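Local coordinates for quinonprotein alcohol dehydrogenase-like protein (Bacteroides thetaiotaomicron VPI-5482, PDB 4R5O), which is of unknown function but binds calcium ions and pairs an immunoglobulin-like beta-sandwich with a seven-bladed beta-propeller, at residues F104-D109 and S398-Y403; A375-N380 and L386-T391. All coordinates share one frame; numbering follows the deposited sequence.

Both contacts involve the blade formed by strands 371-379, 386-392, 397-403 and 409-416. Interaction 2 is a hairpin within that blade, and interaction 1 packs its third strand against the next blade; their centres are about 7 Å apart. Strands 386-392 and 397-403 are sheet neighbours, and two hydroxyl pairs join them: Y403 OH lies 2.6 Å from Y390 OH and S398 OG 2.8 Å from T391 OG1, both probable hydrogen bonds. The ring of Y387 in interaction 2 also meets that of F104 in interaction 1. The side chain of I400 lies about 7 Å from that of T412, a calcium-site residue, and that of Y106 about 9 Å from a bound calcium ion.

Interaction 1 of 2, residues F104-D109 and S398-Y403; sequences FFYVAD and SKIVVY
F104 and Y106 face I400 and V402 across the seam between two blades of the beta-propeller. Strand 104-108 belongs to the closing blade, where the C-terminal strand 422-424 pairs with strand 103-108 from the start of the propeller, a Velcro-type closure. The two strands run nearly antiparallel, 159° apart, but their axes come no closer than 10.7 Å, so they belong to separate sheets and only side chains bridge the gap. The close-packed part is purely apolar. Both aromatic side chains leave the backbone with CG between N and the carbonyl carbon (chi1 57° in F104, 63° in Y106). From there the F104 ring comes to meet V402 from the opposite direction, with CE2 3.9 Å from V402 CG2. I400 divides its branches: CG2 slides past F104, its closest point CZ at a looser 4.2 Å, while CD1 runs obliquely across the base of Y106. I423 of strand 422-424 touches both F104 and I400, and Y115 and Y387 also meet the F104 ring, so the seam is buried. Away from these four side chains the contact fades: A108 and S398 do not meet across it, D109 is exposed to solvent, and the partly exposed K399 packs on Y390 of strand 386-392 instead. Nearest the loose end, the last apolar touch is I400 CD1, 3.8 Å from Y106 CB.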
ATOM      1  N   PHE A 104       2.830  -3.722  -9.953  1.00 42.89           N
ATOM      2  CA  PHE A 104       2.516  -2.780  -8.852  1.00 40.92           C
ATOM      3  C   PHE A 104       1.659  -3.421  -7.767  1.00 43.27           C
ATOM      4  O   PHE A 104       0.888  -4.342  -8.062  1.00 42.42           O
ATOM      5  CB  PHE A 104       1.776  -1.526  -9.381  1.00 41.14           C
ATOM      6  CG  PHE A 104       0.495  -1.837 -10.124  1.00 42.69           C
ATOM      7  CD1 PHE A 104      -0.700  -2.023  -9.439  1.00 45.24           C
ATOM      8  CD2 PHE A 104       0.480  -1.924 -11.512  1.00 45.06           C
ATOM      9  CE1 PHE A 104      -1.880  -2.321 -10.127  1.00 45.96           C
ATOM     10  CE2 PHE A 104      -0.695  -2.225 -12.198  1.00 47.62           C
ATOM     11  CZ  PHE A 104      -1.871  -2.403 -11.504  1.00 45.35           C
ATOM     12  N   PHE A 105       1.755  -2.892  -6.527  1.00 39.09           N
ATOM     13  CA  PHE A 105       0.879  -3.311  -5.424  1.00 38.52           C
ATOM     14  C   PHE A 105      -0.402  -2.517  -5.516  1.00 44.23           C
ATOM     15  O   PHE A 105      -0.414  -1.449  -6.119  1.00 47.55           O
ATOM     16  CB  PHE A 105       1.530  -3.154  -4.029  1.00 39.38           C
ATOM     17  CG  PHE A 105       2.861  -3.849  -3.769  1.00 39.96           C
ATOM     18  CD1 PHE A 105       2.910  -5.212  -3.474  1.00 43.51           C
ATOM     19  CD2 PHE A 105       4.050  -3.126  -3.755  1.00 40.15           C
ATOM     20  CE1 PHE A 105       4.128  -5.838  -3.210  1.00 44.40           C
ATOM     21  CE2 PHE A 105       5.268  -3.749  -3.478  1.00 43.12           C
ATOM     22  CZ  PHE A 105       5.299  -5.094  -3.208  1.00 42.90           C
ATOM     23  N   TYR A 106      -1.491  -3.042  -5.017  1.00 39.49           N
ATOM     24  CA  TYR A 106      -2.736  -2.291  -4.990  1.00 39.05           C
ATOM     25  C   TYR A 106      -3.428  -2.679  -3.705  1.00 43.36           C
ATOM     26  O   TYR A 106      -3.481  -3.861  -3.350  1.00 42.87           O
ATOM     27  CB  TYR A 106      -3.624  -2.470  -6.254  1.00 40.90           C
ATOM     28  CG  TYR A 106      -4.160  -3.862  -6.531  1.00 41.42           C
ATOM     29  CD1 TYR A 106      -3.428  -4.774  -7.283  1.00 43.74           C
ATOM     30  CD2 TYR A 106      -5.447  -4.229  -6.134  1.00 41.75           C
ATOM     31  CE1 TYR A 106      -3.925  -6.047  -7.562  1.00 46.44           C
ATOM     32  CE2 TYR A 106      -5.953  -5.497  -6.403  1.00 42.86           C
ATOM     33  CZ  TYR A 106      -5.190  -6.401  -7.125  1.00 50.53           C
ATOM     34  OH  TYR A 106      -5.663  -7.654  -7.392  1.00 50.27           O
ATOM     35  N   VAL A 107      -3.843  -1.667  -2.953  1.00 39.43           N
ATOM     36  CA  VAL A 107      -4.506  -1.821  -1.668  1.00 38.26           C
ATOM     37  C   VAL A 107      -6.004  -1.943  -1.955  1.00 43.92           C
ATOM     38  O   VAL A 107      -6.619  -1.003  -2.439  1.00 45.29           O
ATOM     39  CB  VAL A 107      -4.141  -0.649  -0.710  1.00 39.69           C
ATOM     40  CG1 VAL A 107      -4.831  -0.799   0.651  1.00 39.10           C
ATOM     41  CG2 VAL A 107      -2.631  -0.544  -0.545  1.00 38.38           C
ATOM     42  N   ALA A 108      -6.551  -3.132  -1.744  1.00 40.48           N
ATOM     43  CA  ALA A 108      -7.953  -3.501  -1.947  1.00 40.81           C
ATOM     44  C   ALA A 108      -8.303  -4.625  -0.997  1.00 45.66           C
ATOM     45  O   ALA A 108      -7.448  -5.456  -0.705  1.00 44.91           O
ATOM     46  CB  ALA A 108      -8.207  -3.906  -3.401  1.00 42.11           C
ATOM     47  N   ASP A 109      -9.527  -4.602  -0.458  1.00 44.99           N
ATOM     48  CA  ASP A 109     -10.105  -5.506   0.545  1.00 46.70           C
ATOM     49  C   ASP A 109      -9.172  -5.573   1.767  1.00 48.82           C
ATOM     50  O   ASP A 109      -8.918  -6.643   2.312  1.00 49.70           O
ATOM     51  CB  ASP A 109     -10.420  -6.926  -0.007  1.00 50.86           C
ATOM     52  CG  ASP A 109     -11.514  -7.710   0.751  1.00 67.44           C
ATOM     53  OD1 ASP A 109     -12.357  -7.071   1.444  1.00 69.09           O
ATOM     54  OD2 ASP A 109     -11.583  -8.936   0.581  1.00 75.21           O
ATOM     55  N   SER A 398     -15.443  -2.558  -9.573  1.00 54.90           N
ATOM     56  CA  SER A 398     -14.287  -1.711  -9.751  1.00 52.53           C
ATOM     57  C   SER A 398     -13.187  -2.415 -10.526  1.00 54.27           C
ATOM     58  O   SER A 398     -13.033  -3.646 -10.467  1.00 55.44           O
ATOM     59  CB  SER A 398     -13.756  -1.259  -8.398  1.00 54.85           C
ATOM     60  OG  SER A 398     -14.751  -0.508  -7.728  1.00 64.76           O
ATOM     61  N   LYS A 399     -12.412  -1.607 -11.241  1.00 46.73           N
ATOM     62  CA  LYS A 399     -11.303  -2.064 -12.043  1.00 45.40           C
ATOM     63  C   LYS A 399     -10.161  -1.054 -12.009  1.00 48.61           C
ATOM     64  O   LYS A 399     -10.383   0.127 -11.739  1.00 49.44           O
ATOM     65  CB  LYS A 399     -11.746  -2.320 -13.498  1.00 46.66           C
ATOM     66  CG  LYS A 399     -12.292  -1.093 -14.220  1.00 47.02           C
ATOM     67  CD  LYS A 399     -12.765  -1.427 -15.609  1.00 51.61           C
ATOM     68  CE  LYS A 399     -13.473  -0.265 -16.248  1.00 52.43           C
ATOM     69  NZ  LYS A 399     -13.927  -0.623 -17.612  1.00 69.98           N
ATOM     70  N   ILE A 400      -8.937  -1.533 -12.282  1.00 43.01           N
ATOM     71  CA  ILE A 400      -7.757  -0.695 -12.439  1.00 41.68           C
ATOM     72  C   ILE A 400      -7.395  -0.772 -13.918  1.00 47.84           C
ATOM     73  O   ILE A 400      -7.086  -1.850 -14.421  1.00 47.90           O
ATOM     74  CB  ILE A 400      -6.569  -1.040 -11.493  1.00 42.56           C
ATOM     75  CG1 ILE A 400      -6.975  -0.932 -10.020  1.00 40.98           C
ATOM     76  CG2 ILE A 400      -5.374  -0.144 -11.810  1.00 41.87           C
ATOM     77  CD1 ILE A 400      -5.942  -1.487  -9.059  1.00 49.24           C
ATOM     78  N   VAL A 401      -7.503   0.348 -14.626  1.00 45.45           N
ATOM     79  CA  VAL A 401      -7.156   0.401 -16.043  1.00 45.50           C
ATOM     80  C   VAL A 401      -5.802   1.086 -16.144  1.00 49.07           C
ATOM     81  O   VAL A 401      -5.602   2.157 -15.573  1.00 47.87           O
ATOM     82  CB  VAL A 401      -8.240   1.076 -16.921  1.00 49.94           C
ATOM     83  CG1 VAL A 401      -7.821   1.096 -18.384  1.00 50.21           C
ATOM     84  CG2 VAL A 401      -9.585   0.367 -16.768  1.00 50.08           C
ATOM     85  N   VAL A 402      -4.862   0.415 -16.809  1.00 47.25           N
ATOM     86  CA  VAL A 402      -3.495   0.867 -17.045  1.00 47.12           C
ATOM     87  C   VAL A 402      -3.423   1.351 -18.482  1.00 52.17           C
ATOM     88  O   VAL A 402      -3.561   0.537 -19.408  1.00 51.71           O
ATOM     89  CB  VAL A 402      -2.432  -0.237 -16.738  1.00 50.66           C
ATOM     90  CG1 VAL A 402      -1.022   0.243 -17.078  1.00 51.06           C
ATOM     91  CG2 VAL A 402      -2.521  -0.744 -15.306  1.00 48.87           C
ATOM     92  N   TYR A 403      -3.253   2.674 -18.663  1.00 48.36           N
ATOM     93  CA  TYR A 403      -3.135   3.323 -19.965  1.00 48.64           C
ATOM     94  C   TYR A 403      -1.687   3.584 -20.324  1.00 54.34           C
ATOM     95  O   TYR A 403      -0.880   3.847 -19.450  1.00 54.12           O
ATOM     96  CB  TYR A 403      -3.899   4.665 -19.984  1.00 49.68           C
ATOM     97  CG  TYR A 403      -5.404   4.563 -19.832  1.00 51.35           C
ATOM     98  CD1 TYR A 403      -6.220   4.320 -20.933  1.00 53.35           C
ATOM     99  CD2 TYR A 403      -6.021   4.803 -18.602  1.00 51.14           C
ATOM    100  CE1 TYR A 403      -7.606   4.259 -20.809  1.00 52.25           C
ATOM    101  CE2 TYR A 403      -7.409   4.741 -18.466  1.00 51.65           C
ATOM    102  CZ  TYR A 403      -8.196   4.462 -19.572  1.00 57.01           C
ATOM    103  OH  TYR A 403      -9.567   4.419 -19.466  1.00 55.33           O
TER

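Interaction 2 of 2, residues A375-N380 and L386-T391; sequences APLQLN and LYVTYT
Y387 turns its CG opposite the carbonyl carbon (chi1 -46°), and N380 sets its CG anti to the backbone N (chi1 -175°); the two side chains thus meet at the turn end of a beta hairpin in the propeller blade that precedes the closing one. There N380 ND2 donates to Y387 OH over 2.9 Å, the hydroxyl lying in the plane of the amide while the ring is turned 54° to it. N380 OD1 accepts from the backbone N of Q382 and S383, so the amide ties the turn to the ring. A phenylalanine in place of Y387 would keep the ring but would probably leave N380 ND2 without its hydroxyl acceptor and the amide freer to turn. Q378 lays CG at the ring edge, 3.7 Å from Y387 CD2; the bend at its second torsion then turns the amide so that OE1 accepts from L379 N on a lone pair and NE2 reaches I423 O on strand 422-424. Backbone bonds make Q378 and Y387 a hydrogen-bonded antiparallel pair: Y387 N to Q378 O at 2.8 Å, Q378 N to Y387 O at 3.2 Å. L379 and L386 form the adjoining non-hydrogen-bonded pair, their side chains on the other face. Beyond Q378 the strands part, and water fills the break: one molecule accepts from T389 N at 2.9 Å and lies 2.7 Å from A375 O, while another sits between T389 OG1 and Y387 O. A375 CB covers the T389 side chain nearby. On the face of L386, L377 and V388 run next to each other in a common direction, with L377 CD2 3.8 Å from V388 CG2.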
ATOM      1  N   ALA A 375     -10.481   6.681  -6.990  1.00 37.89           N
ATOM      2  CA  ALA A 375      -9.226   6.610  -6.248  1.00 36.48           C
ATOM      3  C   ALA A 375      -8.232   7.562  -6.842  1.00 43.07           C
ATOM      4  O   ALA A 375      -8.438   7.960  -7.996  1.00 43.79           O
ATOM      5  CB  ALA A 375      -8.675   5.201  -6.252  1.00 37.26           C
ATOM      6  N   PRO A 376      -7.149   7.975  -6.115  1.00 39.30           N
ATOM      7  CA  PRO A 376      -6.164   8.875  -6.738  1.00 38.26           C
ATOM      8  C   PRO A 376      -5.472   8.240  -7.940  1.00 43.08           C
ATOM      9  O   PRO A 376      -5.309   7.020  -7.982  1.00 44.53           O
ATOM     10  CB  PRO A 376      -5.159   9.130  -5.616  1.00 38.21           C
ATOM     11  CG  PRO A 376      -5.314   8.042  -4.701  1.00 41.52           C
ATOM     12  CD  PRO A 376      -6.747   7.638  -4.735  1.00 38.50           C
ATOM     13  N   LEU A 377      -5.086   9.065  -8.924  1.00 39.11           N
ATOM     14  CA  LEU A 377      -4.328   8.584 -10.077  1.00 38.78           C
ATOM     15  C   LEU A 377      -2.938   8.164  -9.664  1.00 44.22           C
ATOM     16  O   LEU A 377      -2.372   8.743  -8.728  1.00 44.16           O
ATOM     17  CB  LEU A 377      -4.224   9.668 -11.157  1.00 38.70           C
ATOM     18  CG  LEU A 377      -5.496  10.188 -11.832  1.00 41.73           C
ATOM     19  CD1 LEU A 377      -5.183  11.403 -12.690  1.00 40.61           C
ATOM     20  CD2 LEU A 377      -6.178   9.089 -12.649  1.00 38.25           C
ATOM     21  N   GLN A 378      -2.376   7.183 -10.356  1.00 41.92           N
ATOM     22  CA  GLN A 378      -0.991   6.753 -10.135  1.00 41.26           C
ATOM     23  C   GLN A 378      -0.294   6.681 -11.493  1.00 45.05           C
ATOM     24  O   GLN A 378      -0.918   6.440 -12.527  1.00 44.13           O
ATOM     25  CB  GLN A 378      -0.890   5.427  -9.358  1.00 41.67           C
ATOM     26  CG  GLN A 378       0.524   4.946  -9.026  1.00 50.88           C
ATOM     27  CD  GLN A 378       1.296   5.882  -8.131  1.00 56.64           C
ATOM     28  OE1 GLN A 378       1.720   6.946  -8.550  1.00 42.80           O
ATOM     29  NE2 GLN A 378       1.657   5.423  -6.939  1.00 61.78           N
ATOM     30  N   LEU A 379       0.995   6.952 -11.484  1.00 42.69           N
ATOM     31  CA  LEU A 379       1.787   6.907 -12.689  1.00 42.65           C
ATOM     32  C   LEU A 379       3.017   6.105 -12.456  1.00 47.82           C
ATOM     33  O   LEU A 379       3.648   6.217 -11.399  1.00 47.80           O
ATOM     34  CB  LEU A 379       2.158   8.323 -13.158  1.00 42.46           C
ATOM     35  CG  LEU A 379       2.701   8.469 -14.586  1.00 46.57           C
ATOM     36  CD1 LEU A 379       1.575   8.397 -15.600  1.00 46.45           C
ATOM     37  CD2 LEU A 379       3.351   9.818 -14.761  1.00 49.02           C
ATOM     38  N   ASN A 380       3.355   5.285 -13.452  1.00 45.42           N
ATOM     39  CA  ASN A 380       4.594   4.540 -13.501  1.00 44.83           C
ATOM     40  C   ASN A 380       5.637   5.469 -14.116  1.00 48.08           C
ATOM     41  O   ASN A 380       5.516   5.797 -15.296  1.00 49.03           O
ATOM     42  CB  ASN A 380       4.404   3.246 -14.266  1.00 42.30           C
ATOM     43  CG  ASN A 380       5.615   2.363 -14.273  1.00 59.47           C
ATOM     44  OD1 ASN A 380       6.743   2.799 -14.467  1.00 43.70           O
ATOM     45  ND2 ASN A 380       5.394   1.076 -14.119  1.00 65.07           N
ATOM     46  N   LEU A 386      -0.306   5.298 -16.932  1.00 45.29           N
ATOM     47  CA  LEU A 386      -1.262   5.890 -15.988  1.00 42.96           C
ATOM     48  C   LEU A 386      -2.218   4.812 -15.487  1.00 47.82           C
ATOM     49  O   LEU A 386      -2.807   4.095 -16.292  1.00 48.54           O
ATOM     50  CB  LEU A 386      -2.032   7.043 -16.671  1.00 41.76           C
ATOM     51  CG  LEU A 386      -3.037   7.864 -15.839  1.00 42.47           C
ATOM     52  CD1 LEU A 386      -2.328   8.843 -14.900  1.00 41.24           C
ATOM     53  CD2 LEU A 386      -3.914   8.662 -16.740  1.00 40.35           C
ATOM     54  N   TYR A 387      -2.352   4.694 -14.171  1.00 43.73           N
ATOM     55  CA  TYR A 387      -3.238   3.744 -13.529  1.00 43.50           C
ATOM     56  C   TYR A 387      -4.437   4.477 -12.990  1.00 46.80           C
ATOM     57  O   TYR A 387      -4.321   5.259 -12.051  1.00 45.60           O
ATOM     58  CB  TYR A 387      -2.532   2.970 -12.409  1.00 45.71           C
ATOM     59  CG  TYR A 387      -1.168   2.425 -12.747  1.00 50.82           C
ATOM     60  CD1 TYR A 387      -1.017   1.412 -13.675  1.00 55.21           C
ATOM     61  CD2 TYR A 387      -0.048   2.818 -12.039  1.00 52.34           C
ATOM     62  CE1 TYR A 387       0.235   0.885 -13.978  1.00 57.91           C
ATOM     63  CE2 TYR A 387       1.208   2.289 -12.321  1.00 54.33           C
ATOM     64  CZ  TYR A 387       1.343   1.306 -13.281  1.00 61.99           C
ATOM     65  OH  TYR A 387       2.557   0.731 -13.561  1.00 62.07           O
ATOM     66  N   VAL A 388      -5.589   4.205 -13.571  1.00 43.91           N
ATOM     67  CA  VAL A 388      -6.869   4.798 -13.242  1.00 43.48           C
ATOM     68  C   VAL A 388      -7.783   3.758 -12.601  1.00 48.64           C
ATOM     69  O   VAL A 388      -7.931   2.661 -13.140  1.00 50.65           O
ATOM     70  CB  VAL A 388      -7.499   5.373 -14.522  1.00 48.79           C
ATOM     71  CG1 VAL A 388      -8.766   6.127 -14.202  1.00 48.63           C
ATOM     72  CG2 VAL A 388      -6.524   6.286 -15.257  1.00 49.17           C
ATOM     73  N   THR A 389      -8.411   4.109 -11.457  1.00 44.02           N
ATOM     74  CA  THR A 389      -9.371   3.267 -10.733  1.00 42.32           C
ATOM     75  C   THR A 389     -10.787   3.736 -11.068  1.00 45.86           C
ATOM     76  O   THR A 389     -11.152   4.870 -10.778  1.00 42.84           O
ATOM     77  CB  THR A 389      -9.100   3.289  -9.234  1.00 44.03           C
ATOM     78  OG1 THR A 389      -7.750   2.886  -8.991  1.00 48.71           O
ATOM     79  CG2 THR A 389     -10.057   2.438  -8.446  1.00 38.53           C
ATOM     80  N   TYR A 390     -11.568   2.847 -11.707  1.00 45.68           N
ATOM     81  CA  TYR A 390     -12.955   3.079 -12.097  1.00 46.18           C
ATOM     82  C   TYR A 390     -13.926   2.254 -11.264  1.00 51.85           C
ATOM     83  O   TYR A 390     -13.564   1.152 -10.832  1.00 48.78           O
ATOM     84  CB  TYR A 390     -13.170   2.727 -13.580  1.00 46.61           C
ATOM     85  CG  TYR A 390     -12.423   3.570 -14.575  1.00 45.82           C
ATOM     86  CD1 TYR A 390     -12.904   4.810 -14.962  1.00 49.34           C
ATOM     87  CD2 TYR A 390     -11.305   3.078 -15.224  1.00 45.21           C
ATOM     88  CE1 TYR A 390     -12.250   5.575 -15.926  1.00 51.87           C
ATOM     89  CE2 TYR A 390     -10.640   3.831 -16.189  1.00 46.04           C
ATOM     90  CZ  TYR A 390     -11.117   5.081 -16.541  1.00 53.86           C
ATOM     91  OH  TYR A 390     -10.474   5.841 -17.491  1.00 55.12           O
ATOM     92  N   THR A 391     -15.174   2.763 -11.089  1.00 51.83           N
ATOM     93  CA  THR A 391     -16.261   2.048 -10.427  1.00 53.60           C
ATOM     94  C   THR A 391     -17.535   2.283 -11.215  1.00 67.06           C
ATOM     95  O   THR A 391     -17.887   3.437 -11.492  1.00 67.94           O
ATOM     96  CB  THR A 391     -16.422   2.430  -8.949  1.00 51.63           C
ATOM     97  OG1 THR A 391     -15.202   2.174  -8.244  1.00 50.71           O
ATOM     98  CG2 THR A 391     -17.557   1.678  -8.263  1.00 44.15           C
TER
HETATM   99  O   HOH W   1      -7.642   6.505 -10.118  1.00 44.14           O
HETATM  100  O   HOH W   2      -5.806   4.401  -9.993  1.00 46.08           O